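Local coordinates for putative OmpA family lipoprotein (Burkholderia cenocepacia, PDB 5LKW), which binds diaminopimelic acid, a component of peptidoglycan, through its periplasmic OmpA-like domain and probably helps maintain outer-membrane integrity as part of the Tol-Pal system, at residues K15-D23 against A111-Y120. Numbering follows the deposited sequence.
Sequences KRSIYFDFD and AQNRRADLVY. With API (2,6-diaminopimelic acid), chain C.
In this OmpA-like domain, the edge strand 17-19 pairs antiparallel with strand 115-120 and runs on into the diaminopimelate pocket. Ile18 and Ala116 form a hydrogen-bonded pair, Ile18 N to Ala116 O and Ala116 N to Ile18 O both 2.8 Å. On their face, which helix 62-82 helps cover, small Ala116 sets its CB against the Phe20 ring edge at CE2, while Ile18 CD1 meets Leu118 CD1 at 3.5 Å. The other face is polar. Arg115 starts out extended, CG opposite the backbone N (chi1 -162°), and lays CG over one face of the Tyr19 ring, a CH-pi contact. A bend at chi3 (68°) then turns its guanidinium side-on to Asp117 in a salt bridge, Arg115 NE to Asp117 OD1 at 2.9 Å, while NH1 donates to Gln112 O. The short hydroxyl of Ser17, on the same face as its partner Asp117, reaches OD1 directly, so OD1 accepts from both Ser17 OG and Arg115 NE. At the pocket, a bond from Arg114 NE to Phe20 O (3.0 Å) and a salt bridge to Asp57 hold Arg114 with its aliphatic CD against the ligand carboxylate. Asp23 N donates to the ligand OXT at 2.8 Å, and the nearby positive charge of Arg114 would probably favour this carboxylate.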
loop_
_atom_site.group_PDB
_atom_site.type_symbol
_atom_site.label_atom_id
_atom_site.label_comp_id
_atom_site.label_asym_id
_atom_site.label_seq_id
_atom_site.Cartn_x
_atom_site.Cartn_y
_atom_site.Cartn_z
ATOM N N LYS A 15 2.918 -4.657 -10.034
ATOM C CA LYS A 15 3.513 -3.633 -9.182
ATOM C C LYS A 15 2.509 -3.367 -8.068
ATOM O O LYS A 15 1.393 -2.889 -8.322
ATOM C CB LYS A 15 3.908 -2.363 -9.958
ATOM C CG LYS A 15 4.986 -1.505 -9.176
ATOM C CD LYS A 15 4.698 -0.009 -9.249
ATOM C CE LYS A 15 5.742 0.842 -8.521
ATOM N NZ LYS A 15 5.677 1.018 -7.032
ATOM N N ARG A 16 2.913 -3.693 -6.845
ATOM C CA ARG A 16 2.020 -3.718 -5.690
ATOM C C ARG A 16 2.444 -2.880 -4.487
ATOM O O ARG A 16 1.861 -3.005 -3.414
ATOM C CB ARG A 16 1.729 -5.179 -5.279
ATOM C CG ARG A 16 0.749 -5.755 -6.249
ATOM C CD ARG A 16 0.397 -7.215 -6.090
ATOM N NE ARG A 16 0.163 -7.810 -7.433
ATOM C CZ ARG A 16 -0.155 -9.091 -7.638
ATOM N NH1 ARG A 16 -0.304 -9.905 -6.607
ATOM N NH2 ARG A 16 -0.314 -9.567 -8.874
ATOM N N SER A 17 3.431 -2.007 -4.651
ATOM C CA SER A 17 3.863 -1.191 -3.534
ATOM C C SER A 17 3.731 0.305 -3.908
ATOM O O SER A 17 4.046 0.683 -5.046
ATOM C CB SER A 17 5.317 -1.529 -3.222
ATOM O OG SER A 17 5.478 -2.825 -2.654
ATOM N N ILE A 18 3.298 1.129 -2.954
ATOM C CA ILE A 18 3.245 2.591 -3.054
ATOM C C ILE A 18 4.249 3.086 -2.005
ATOM O O ILE A 18 4.181 2.702 -0.874
ATOM C CB ILE A 18 1.821 3.173 -2.739
ATOM C CG1 ILE A 18 0.791 2.771 -3.786
ATOM C CG2 ILE A 18 1.841 4.686 -2.689
ATOM C CD1 ILE A 18 0.497 1.302 -3.818
ATOM N N TYR A 19 5.167 3.951 -2.400
ATOM C CA TYR A 19 6.139 4.561 -1.486
ATOM C C TYR A 19 5.847 6.010 -1.115
ATOM O O TYR A 19 5.202 6.760 -1.882
ATOM C CB TYR A 19 7.495 4.511 -2.152
ATOM C CG TYR A 19 7.957 3.085 -2.358
ATOM C CD1 TYR A 19 8.798 2.438 -1.390
ATOM C CD2 TYR A 19 7.544 2.380 -3.484
ATOM C CE1 TYR A 19 9.295 1.140 -1.608
ATOM C CE2 TYR A 19 8.033 1.062 -3.734
ATOM C CZ TYR A 19 8.911 0.458 -2.799
ATOM O OH TYR A 19 9.337 -0.852 -3.067
ATOM N N PHE A 20 6.301 6.391 0.078
ATOM C CA PHE A 20 5.949 7.658 0.678
ATOM C C PHE A 20 7.199 8.475 1.089
ATOM O O PHE A 20 8.252 7.925 1.436
ATOM C CB PHE A 20 5.048 7.424 1.936
ATOM C CG PHE A 20 3.711 6.803 1.623
ATOM C CD1 PHE A 20 2.566 7.596 1.412
ATOM C CD2 PHE A 20 3.599 5.403 1.552
ATOM C CE1 PHE A 20 1.269 6.951 1.102
ATOM C CE2 PHE A 20 2.415 4.789 1.279
ATOM C CZ PHE A 20 1.238 5.560 0.996
ATOM N N ASP A 21 7.055 9.795 1.099
ATOM C CA ASP A 21 8.073 10.658 1.663
ATOM C C ASP A 21 8.131 10.562 3.191
ATOM O O ASP A 21 7.215 10.057 3.853
ATOM C CB ASP A 21 7.812 12.107 1.260
ATOM C CG ASP A 21 8.138 12.343 -0.168
ATOM O OD1 ASP A 21 8.711 11.421 -0.807
ATOM O OD2 ASP A 21 7.824 13.440 -0.617
ATOM N N PHE A 22 9.217 11.089 3.733
ATOM C CA PHE A 22 9.475 11.031 5.139
ATOM C C PHE A 22 8.288 11.648 5.855
ATOM O O PHE A 22 7.879 12.766 5.525
ATOM C CB PHE A 22 10.789 11.787 5.381
ATOM C CG PHE A 22 10.850 12.560 6.651
ATOM C CD1 PHE A 22 11.424 11.996 7.795
ATOM C CD2 PHE A 22 10.427 13.908 6.682
ATOM C CE1 PHE A 22 11.526 12.750 8.991
ATOM C CE2 PHE A 22 10.506 14.657 7.848
ATOM C CZ PHE A 22 11.051 14.078 9.017
ATOM N N ASP A 23 7.719 10.912 6.807
ATOM C CA ASP A 23 6.647 11.435 7.599
ATOM C C ASP A 23 5.378 11.721 6.758
ATOM O O ASP A 23 4.430 12.353 7.229
ATOM C CB ASP A 23 7.145 12.725 8.271
ATOM C CG ASP A 23 6.952 12.736 9.741
ATOM O OD1 ASP A 23 6.331 11.775 10.295
ATOM O OD2 ASP A 23 7.464 13.719 10.350
ATOM N N ALA A 111 13.782 4.414 3.025
ATOM C CA ALA A 111 12.886 4.786 1.924
ATOM C C ALA A 111 12.115 3.579 1.421
ATOM O O ALA A 111 10.932 3.690 1.024
ATOM C CB ALA A 111 13.662 5.496 0.773
ATOM N N GLN A 112 12.781 2.426 1.439
ATOM C CA GLN A 112 12.194 1.164 1.020
ATOM C C GLN A 112 11.085 0.700 1.971
ATOM O O GLN A 112 10.287 -0.139 1.587
ATOM C CB GLN A 112 13.299 0.121 0.988
ATOM C CG GLN A 112 14.369 0.423 -0.169
ATOM C CD GLN A 112 15.530 -0.570 -0.203
ATOM O OE1 GLN A 112 15.310 -1.793 -0.373
ATOM N NE2 GLN A 112 16.784 -0.060 -0.000
ATOM N N ASN A 113 11.113 1.181 3.229
ATOM C CA ASN A 113 10.198 0.745 4.247
ATOM C C ASN A 113 9.025 1.660 4.457
ATOM O O ASN A 113 8.129 1.259 5.205
ATOM C CB ASN A 113 10.879 0.439 5.620
ATOM C CG ASN A 113 11.972 -0.659 5.512
ATOM O OD1 ASN A 113 11.920 -1.550 4.649
ATOM N ND2 ASN A 113 12.988 -0.552 6.361
ATOM N N ARG A 114 9.042 2.881 3.862
ATOM C CA ARG A 114 7.928 3.868 3.949
ATOM C C ARG A 114 7.021 3.536 2.790
ATOM O O ARG A 114 7.188 4.077 1.714
ATOM C CB ARG A 114 8.451 5.278 3.761
ATOM C CG ARG A 114 9.360 5.782 4.924
ATOM C CD ARG A 114 9.556 7.312 4.798
ATOM N NE ARG A 114 10.272 7.748 3.588
ATOM C CZ ARG A 114 11.599 7.733 3.431
ATOM N NH1 ARG A 114 12.376 7.294 4.439
ATOM N NH2 ARG A 114 12.161 8.216 2.272
ATOM N N ARG A 115 6.172 2.543 2.995
ATOM C CA ARG A 115 5.627 1.753 1.905
ATOM C C ARG A 115 4.284 1.187 2.287
ATOM O O ARG A 115 4.055 0.825 3.464
ATOM C CB ARG A 115 6.563 0.565 1.579
ATOM C CG ARG A 115 6.360 -0.105 0.188
ATOM C CD ARG A 115 7.360 -1.346 -0.028
ATOM N NE ARG A 115 6.934 -2.381 0.903
ATOM C CZ ARG A 115 7.460 -2.651 2.092
ATOM N NH1 ARG A 115 8.573 -2.039 2.542
ATOM N NH2 ARG A 115 6.836 -3.549 2.861
ATOM N N ALA A 116 3.407 1.064 1.283
ATOM C CA ALA A 116 2.125 0.352 1.464
ATOM C C ALA A 116 2.008 -0.686 0.404
ATOM O O ALA A 116 2.220 -0.357 -0.777
ATOM C CB ALA A 116 0.889 1.358 1.370
ATOM N N ASP A 117 1.676 -1.934 0.812
ATOM C CA ASP A 117 1.531 -3.042 -0.118
ATOM C C ASP A 117 0.072 -3.488 -0.255
ATOM O O ASP A 117 -0.643 -3.664 0.758
ATOM C CB ASP A 117 2.340 -4.298 0.326
ATOM C CG ASP A 117 3.816 -4.017 0.566
ATOM O OD1 ASP A 117 4.451 -3.290 -0.251
ATOM O OD2 ASP A 117 4.346 -4.580 1.570
ATOM N N LEU A 118 -0.278 -3.809 -1.509
ATOM C CA LEU A 118 -1.554 -4.413 -1.862
ATOM C C LEU A 118 -1.322 -5.890 -1.750
ATOM O O LEU A 118 -0.573 -6.456 -2.555
ATOM C CB LEU A 118 -1.957 -4.014 -3.302
ATOM C CG LEU A 118 -2.501 -2.591 -3.614
ATOM C CD1 LEU A 118 -1.528 -1.549 -3.414
ATOM C CD2 LEU A 118 -2.895 -2.475 -5.082
ATOM N N VAL A 119 -1.938 -6.527 -0.745
ATOM C CA VAL A 119 -1.711 -7.977 -0.559
ATOM C C VAL A 119 -3.020 -8.732 -0.914
ATOM O O VAL A 119 -4.010 -8.699 -0.184
ATOM C CB VAL A 119 -1.205 -8.291 0.858
ATOM C CG1 VAL A 119 -0.796 -9.785 0.984
ATOM C CG2 VAL A 119 -0.029 -7.285 1.294
ATOM N N TYR A 120 -3.012 -9.375 -2.066
ATOM C CA TYR A 120 -4.245 -9.879 -2.637
ATOM C C TYR A 120 -4.487 -11.206 -1.978
ATOM O O TYR A 120 -3.562 -12.036 -1.918
ATOM C CB TYR A 120 -4.105 -9.999 -4.143
ATOM C CG TYR A 120 -4.475 -8.725 -4.894
ATOM C CD1 TYR A 120 -5.828 -8.383 -5.090
ATOM C CD2 TYR A 120 -3.487 -7.857 -5.406
ATOM C CE1 TYR A 120 -6.192 -7.232 -5.775
ATOM C CE2 TYR A 120 -3.831 -6.700 -6.119
ATOM C CZ TYR A 120 -5.217 -6.390 -6.306
ATOM O OH TYR A 120 -5.671 -5.272 -7.016
HETATM C C API C . 8.290 7.456 8.271
HETATM C CA API C . 8.765 7.921 9.627
HETATM C C3 API C . 9.918 8.923 9.679
HETATM C C4 API C . 10.211 9.252 11.158
HETATM C C5 API C . 10.277 10.754 11.490
HETATM C C6 API C . 10.391 11.066 12.994
HETATM O O API C . 8.175 6.243 8.154
HETATM O OXT API C . 8.003 8.193 7.300
HETATM N N API C . 9.216 6.713 10.316
HETATM O O HOH W 1 -0.608 -9.381 -3.562
HETATM O O HOH W 2 10.663 -1.746 -0.886
HETATM O O HOH W 3 9.790 5.863 0.064
HETATM O O HOH W 4 10.942 9.494 0.183
#